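Local coordinates for protein PrhC (Penicillium brasilianum, PDB 5X9J) that acts as an isomerase in the biosynthesis of paraherquonin, a fungal meroterpenoid with a highly congested hexacyclic skeleton, at residues B[85-96]-B[111-120]. Sequence-based numbering, arbitrary orientation.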
ATOM      1  N   HIS B  85      13.636  12.968  16.743  1.00 37.01           N
ATOM      2  CA  HIS B  85      13.932  12.802  18.166  1.00 39.58           C
ATOM      3  C   HIS B  85      14.142  11.339  18.538  1.00 41.06           C
ATOM      4  O   HIS B  85      14.862  11.041  19.496  1.00 38.98           O
ATOM      5  CB  HIS B  85      12.810  13.371  19.040  1.00 40.66           C
ATOM      6  CG  HIS B  85      12.753  14.868  19.077  1.00 51.49           C
ATOM      7  ND1 HIS B  85      11.598  15.561  19.383  1.00 53.97           N
ATOM      8  CD2 HIS B  85      13.707  15.806  18.863  1.00 53.20           C
ATOM      9  CE1 HIS B  85      11.841  16.859  19.346  1.00 55.27           C
ATOM     10  NE2 HIS B  85      13.115  17.035  19.036  1.00 55.59           N
ATOM     11  N   ILE B  86      13.500  10.409  17.833  1.00 37.63           N
ATOM     12  CA  ILE B  86      13.571   9.007  18.227  1.00 34.97           C
ATOM     13  C   ILE B  86      14.368   8.154  17.261  1.00 33.07           C
ATOM     14  O   ILE B  86      14.643   6.988  17.581  1.00 31.44           O
ATOM     15  CB  ILE B  86      12.163   8.411  18.454  1.00 39.54           C
ATOM     16  CG1 ILE B  86      11.330   8.385  17.167  1.00 41.26           C
ATOM     17  CG2 ILE B  86      11.436   9.211  19.531  1.00 33.48           C
ATOM     18  CD1 ILE B  86      11.545   7.165  16.297  1.00 41.63           C
ATOM     19  N   GLY B  87      14.748   8.678  16.097  1.00 30.02           N
ATOM     20  CA  GLY B  87      15.438   7.875  15.112  1.00 32.75           C
ATOM     21  C   GLY B  87      16.594   8.634  14.493  1.00 31.77           C
ATOM     22  O   GLY B  87      16.639   9.861  14.508  1.00 33.03           O
ATOM     23  N   TRP B  88      17.532   7.872  13.945  1.00 30.07           N
ATOM     24  CA  TRP B  88      18.693   8.428  13.267  1.00 35.68           C
ATOM     25  C   TRP B  88      19.097   7.447  12.175  1.00 33.07           C
ATOM     26  O   TRP B  88      18.630   6.304  12.134  1.00 31.60           O
ATOM     27  CB  TRP B  88      19.857   8.714  14.257  1.00 30.72           C
ATOM     28  CG  TRP B  88      20.288   7.500  15.060  1.00 27.01           C
ATOM     29  CD1 TRP B  88      21.331   6.666  14.786  1.00 31.21           C
ATOM     30  CD2 TRP B  88      19.676   6.994  16.258  1.00 29.18           C
ATOM     31  NE1 TRP B  88      21.409   5.670  15.732  1.00 29.79           N
ATOM     32  CE2 TRP B  88      20.402   5.844  16.646  1.00 29.05           C
ATOM     33  CE3 TRP B  88      18.577   7.390  17.030  1.00 29.33           C
ATOM     34  CZ2 TRP B  88      20.068   5.087  17.776  1.00 29.75           C
ATOM     35  CZ3 TRP B  88      18.246   6.638  18.162  1.00 29.00           C
ATOM     36  CH2 TRP B  88      18.984   5.498  18.518  1.00 30.01           C
ATOM     37  N   ASN B  89      19.964   7.909  11.275  1.00 32.33           N
ATOM     38  CA  ASN B  89      20.393   7.115  10.126  1.00 36.62           C
ATOM     39  C   ASN B  89      19.177   6.661   9.308  1.00 35.16           C
ATOM     40  O   ASN B  89      19.058   5.503   8.900  1.00 37.18           O
ATOM     41  CB  ASN B  89      21.248   5.928  10.581  1.00 42.82           C
ATOM     42  CG  ASN B  89      22.110   5.359   9.461  1.00 53.40           C
ATOM     43  OD1 ASN B  89      22.463   6.062   8.506  1.00 55.92           O
ATOM     44  ND2 ASN B  89      22.446   4.074   9.569  1.00 54.25           N
ATOM     45  N   SER B  90      18.264   7.601   9.086  1.00 33.11           N
ATOM     46  CA  SER B  90      17.033   7.347   8.350  1.00 37.50           C
ATOM     47  C   SER B  90      17.305   7.294   6.854  1.00 39.44           C
ATOM     48  O   SER B  90      17.886   8.229   6.288  1.00 34.69           O
ATOM     49  CB  SER B  90      16.008   8.441   8.633  1.00 36.49           C
ATOM     50  OG  SER B  90      15.517   8.355   9.954  1.00 48.06           O
ATOM     51  N   LYS B  91      16.847   6.215   6.213  1.00 31.95           N
ATOM     52  CA  LYS B  91      17.007   5.999   4.780  1.00 30.54           C
ATOM     53  C   LYS B  91      15.652   5.656   4.173  1.00 34.27           C
ATOM     54  O   LYS B  91      14.843   4.971   4.805  1.00 27.91           O
ATOM     55  CB  LYS B  91      17.999   4.860   4.498  1.00 31.26           C
ATOM     56  CG  LYS B  91      19.424   5.094   5.015  1.00 41.21           C
ATOM     57  CD  LYS B  91      20.256   3.805   4.946  1.00 46.08           C
ATOM     58  CE  LYS B  91      21.676   3.998   5.511  1.00 53.33           C
ATOM     59  NZ  LYS B  91      22.501   4.934   4.689  1.00 59.66           N
ATOM     60  N   PHE B  92      15.422   6.109   2.938  1.00 29.21           N
ATOM     61  CA  PHE B  92      14.167   5.880   2.222  1.00 31.46           C
ATOM     62  C   PHE B  92      14.519   5.773   0.744  1.00 31.98           C
ATOM     63  O   PHE B  92      15.142   6.686   0.194  1.00 32.70           O
ATOM     64  CB  PHE B  92      13.182   7.027   2.483  1.00 31.07           C
ATOM     65  CG  PHE B  92      11.745   6.735   2.087  1.00 35.43           C
ATOM     66  CD1 PHE B  92      11.261   7.102   0.836  1.00 35.34           C
ATOM     67  CD2 PHE B  92      10.870   6.144   2.980  1.00 34.02           C
ATOM     68  CE1 PHE B  92       9.939   6.853   0.473  1.00 33.83           C
ATOM     69  CE2 PHE B  92       9.547   5.891   2.628  1.00 39.75           C
ATOM     70  CZ  PHE B  92       9.082   6.243   1.372  1.00 36.55           C
ATOM     71  N   TRP B  93      14.169   4.659   0.104  1.00 27.53           N
ATOM     72  CA  TRP B  93      14.613   4.445  -1.266  1.00 27.24           C
ATOM     73  C   TRP B  93      13.594   3.604  -2.026  1.00 29.54           C
ATOM     74  O   TRP B  93      12.899   2.767  -1.443  1.00 25.16           O
ATOM     75  CB  TRP B  93      15.997   3.764  -1.314  1.00 27.22           C
ATOM     76  CG  TRP B  93      16.019   2.348  -0.759  1.00 29.23           C
ATOM     77  CD1 TRP B  93      15.981   1.188  -1.478  1.00 27.27           C
ATOM     78  CD2 TRP B  93      16.111   1.955   0.625  1.00 26.59           C
ATOM     79  NE1 TRP B  93      16.028   0.105  -0.634  1.00 29.10           N
ATOM     80  CE2 TRP B  93      16.115   0.548   0.661  1.00 28.83           C
ATOM     81  CE3 TRP B  93      16.192   2.658   1.829  1.00 26.37           C
ATOM     82  CZ2 TRP B  93      16.187  -0.173   1.858  1.00 29.75           C
ATOM     83  CZ3 TRP B  93      16.260   1.938   3.019  1.00 29.64           C
ATOM     84  CH2 TRP B  93      16.259   0.540   3.021  1.00 29.21           C
ATOM     85  N   ILE B  94      13.539   3.824  -3.345  1.00 26.40           N
ATOM     86  CA  ILE B  94      12.642   3.067  -4.208  1.00 28.52           C
ATOM     87  C   ILE B  94      13.178   1.656  -4.403  1.00 29.02           C
ATOM     88  O   ILE B  94      14.385   1.449  -4.609  1.00 26.90           O
ATOM     89  CB  ILE B  94      12.464   3.788  -5.556  1.00 28.07           C
ATOM     90  CG1 ILE B  94      11.882   5.175  -5.335  1.00 29.56           C
ATOM     91  CG2 ILE B  94      11.547   2.991  -6.479  1.00 29.11           C
ATOM     92  CD1 ILE B  94      11.599   5.914  -6.626  1.00 30.31           C
ATOM     93  N   ILE B  95      12.282   0.673  -4.306  1.00 26.57           N
ATOM     94  CA  ILE B  95      12.594  -0.728  -4.558  1.00 26.44           C
ATOM     95  C   ILE B  95      11.717  -1.218  -5.703  1.00 28.11           C
ATOM     96  O   ILE B  95      10.684  -0.617  -6.028  1.00 25.54           O
ATOM     97  CB  ILE B  95      12.371  -1.619  -3.317  1.00 28.67           C
ATOM     98  CG1 ILE B  95      10.896  -1.553  -2.878  1.00 28.36           C
ATOM     99  CG2 ILE B  95      13.312  -1.209  -2.175  1.00 27.59           C
ATOM    100  CD1 ILE B  95      10.506  -2.549  -1.760  1.00 26.99           C
ATOM    101  N   ASP B  96      12.135  -2.333  -6.304  1.00 29.07           N
ATOM    102  CA  ASP B  96      11.309  -3.098  -7.241  1.00 32.39           C
ATOM    103  C   ASP B  96      10.756  -2.181  -8.330  1.00 32.74           C
ATOM    104  O   ASP B  96       9.547  -2.072  -8.543  1.00 30.51           O
ATOM    105  CB  ASP B  96      10.185  -3.824  -6.483  1.00 28.59           C
ATOM    106  CG  ASP B  96       9.426  -4.826  -7.353  1.00 37.68           C
ATOM    107  OD1 ASP B  96       9.986  -5.276  -8.376  1.00 37.25           O
ATOM    108  OD2 ASP B  96       8.262  -5.168  -7.006  1.00 36.50           O
ATOM    109  N   PHE B 111       4.859   4.080  -6.612  1.00 23.44           N
ATOM    110  CA  PHE B 111       6.077   3.291  -6.566  1.00 24.50           C
ATOM    111  C   PHE B 111       6.209   2.617  -5.213  1.00 23.40           C
ATOM    112  O   PHE B 111       5.697   3.099  -4.204  1.00 22.79           O
ATOM    113  CB  PHE B 111       7.319   4.147  -6.855  1.00 22.10           C
ATOM    114  CG  PHE B 111       7.484   5.329  -5.932  1.00 23.95           C
ATOM    115  CD1 PHE B 111       8.256   5.229  -4.783  1.00 23.13           C
ATOM    116  CD2 PHE B 111       6.887   6.546  -6.234  1.00 23.54           C
ATOM    117  CE1 PHE B 111       8.433   6.329  -3.951  1.00 24.31           C
ATOM    118  CE2 PHE B 111       7.042   7.634  -5.409  1.00 23.22           C
ATOM    119  CZ  PHE B 111       7.835   7.532  -4.264  1.00 25.81           C
ATOM    120  N   ARG B 112       6.903   1.490  -5.211  1.00 26.49           N
ATOM    121  CA  ARG B 112       7.246   0.793  -3.986  1.00 26.03           C
ATOM    122  C   ARG B 112       8.531   1.369  -3.412  1.00 26.75           C
ATOM    123  O   ARG B 112       9.455   1.716  -4.154  1.00 25.53           O
ATOM    124  CB  ARG B 112       7.418  -0.699  -4.257  1.00 24.19           C
ATOM    125  CG  ARG B 112       6.150  -1.410  -4.699  1.00 27.32           C
ATOM    126  CD  ARG B 112       6.458  -2.887  -4.922  1.00 29.72           C
ATOM    127  NE  ARG B 112       6.640  -3.592  -3.654  1.00 29.19           N
ATOM    128  CZ  ARG B 112       6.978  -4.873  -3.559  1.00 31.46           C
ATOM    129  NH1 ARG B 112       7.196  -5.589  -4.658  1.00 28.63           N
ATOM    130  NH2 ARG B 112       7.096  -5.436  -2.364  1.00 30.94           N
ATOM    131  N   ALA B 113       8.579   1.484  -2.087  1.00 25.34           N
ATOM    132  CA  ALA B 113       9.742   2.034  -1.416  1.00 26.65           C
ATOM    133  C   ALA B 113      10.004   1.236  -0.148  1.00 29.52           C
ATOM    134  O   ALA B 113       9.128   0.530   0.365  1.00 29.63           O
ATOM    135  CB  ALA B 113       9.551   3.520  -1.085  1.00 24.52           C
ATOM    136  N   ALA B 114      11.233   1.330   0.337  1.00 26.86           N
ATOM    137  CA  ALA B 114      11.611   0.761   1.617  1.00 26.65           C
ATOM    138  C   ALA B 114      12.258   1.856   2.447  1.00 30.93           C
ATOM    139  O   ALA B 114      12.758   2.848   1.917  1.00 31.05           O
ATOM    140  CB  ALA B 114      12.568  -0.432   1.453  1.00 27.66           C
ATOM    141  N   CYS B 115      12.221   1.681   3.762  1.00 26.88           N
ATOM    142  CA  CYS B 115      12.860   2.622   4.662  1.00 29.91           C
ATOM    143  C   CYS B 115      13.463   1.854   5.825  1.00 31.78           C
ATOM    144  O   CYS B 115      13.089   0.710   6.108  1.00 30.23           O
ATOM    145  CB  CYS B 115      11.897   3.689   5.183  1.00 26.83           C
ATOM    146  SG  CYS B 115      10.537   3.007   6.136  1.00 36.06           S
ATOM    147  N   SER B 116      14.422   2.502   6.480  1.00 29.63           N
ATOM    148  CA  SER B 116      15.098   1.927   7.632  1.00 30.51           C
ATOM    149  C   SER B 116      15.634   3.054   8.493  1.00 32.99           C
ATOM    150  O   SER B 116      15.842   4.180   8.024  1.00 31.94           O
ATOM    151  CB  SER B 116      16.240   0.996   7.225  1.00 32.40           C
ATOM    152  OG  SER B 116      17.208   1.693   6.452  1.00 34.63           O
ATOM    153  N   ALA B 117      15.846   2.735   9.766  1.00 30.33           N
ATOM    154  CA  ALA B 117      16.394   3.685  10.720  1.00 29.81           C
ATOM    155  C   ALA B 117      16.826   2.928  11.962  1.00 32.69           C
ATOM    156  O   ALA B 117      16.276   1.870  12.286  1.00 29.65           O
ATOM    157  CB  ALA B 117      15.381   4.772  11.099  1.00 28.72           C
ATOM    158  N   ASP B 118      17.838   3.472  12.633  1.00 32.37           N
ATOM    159  CA  ASP B 118      18.081   3.140  14.027  1.00 31.02           C
ATOM    160  C   ASP B 118      17.193   4.017  14.889  1.00 29.54           C
ATOM    161  O   ASP B 118      16.970   5.188  14.577  1.00 31.98           O
ATOM    162  CB  ASP B 118      19.558   3.340  14.374  1.00 31.79           C
ATOM    163  CG  ASP B 118      20.433   2.311  13.711  1.00 38.06           C
ATOM    164  OD1 ASP B 118      20.193   1.100  13.930  1.00 41.81           O
ATOM    165  OD2 ASP B 118      21.329   2.702  12.943  1.00 45.11           O
ATOM    166  N   THR B 119      16.628   3.440  15.945  1.00 27.93           N
ATOM    167  CA  THR B 119      15.737   4.196  16.807  1.00 27.09           C
ATOM    168  C   THR B 119      16.012   3.838  18.259  1.00 27.75           C
ATOM    169  O   THR B 119      16.663   2.838  18.564  1.00 28.75           O
ATOM    170  CB  THR B 119      14.246   3.922  16.522  1.00 28.67           C
ATOM    171  OG1 THR B 119      13.892   2.657  17.092  1.00 30.07           O
ATOM    172  CG2 THR B 119      13.933   3.920  15.010  1.00 26.16           C
ATOM    173  N   ILE B 120      15.432   4.642  19.146  1.00 27.71           N
ATOM    174  CA  ILE B 120      15.445   4.364  20.579  1.00 32.34           C
ATOM    175  C   ILE B 120      14.993   2.938  20.863  1.00 38.09           C
ATOM    176  O   ILE B 120      15.541   2.258  21.744  1.00 35.90           O
ATOM    177  CB  ILE B 120      14.563   5.390  21.312  1.00 33.03           C
ATOM    178  CG1 ILE B 120      15.096   6.806  21.079  1.00 31.16           C
ATOM    179  CG2 ILE B 120      14.468   5.055  22.804  1.00 34.47           C
ATOM    180  CD1 ILE B 120      14.282   7.880  21.774  1.00 34.58           C
TER
HETATM  181  O   HOH W   1      19.086   2.871   8.390  1.00 38.32           O
HETATM  182  O   HOH W   2       8.548   0.671  -7.461  1.00 26.58           O
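W93 lays its indole across A114: CB of A114 sits over the six-membered ring, 4.0 Å from the centroid, in a CH-pi contact, and O of A114 lies above the same face toward the rim. CG of W93 stands between its own backbone N and carbonyl carbon (chi1 65°), which folds the ring back over the neighbouring strand. W88 repeats this on D118, whose CB is 3.6 Å from the centroid of the five-membered ring.

Beneath these indoles, 90-94 and 111-119 run antiparallel, with paired backbone bonds at K91-S116 and W93-A114. Between those pairs and W88-D118 the register slips by one, a beta bulge at N89 and S90, where a water links O of N89 to OG of S116. On the other face, F92 rests CD2 3.5 Å from CB of C115, and I94 sets CD1 over the F111 ring; helix 26-43 packs against this side. A curled mixed sheet with helices packed on one face is consistent with the NTF2-like (SnoaL-type) cone, and the other edge of 111-119 pairs antiparallel with strand 124-134.

At the far end R112 runs outward along I95 to D96. Its CB meets CG1 of I95 at 3.8 Å, CD passes 3.6 Å from OD2 of D96, and a bend at chi3 (74°) swings the guanidinium toward the side of I95, whose CD1 lies over one of its faces. NH1 then closes a salt bridge to OD2 of D96, 2.6 Å long but bent, reaching the anti side of the carboxylate with the two planes 79° apart. A leucine in place of R112 would probably leave the D96 carboxylate without its charged mate and free to turn. C62 and W145 of the second subunit pack on R112 and D96 respectively.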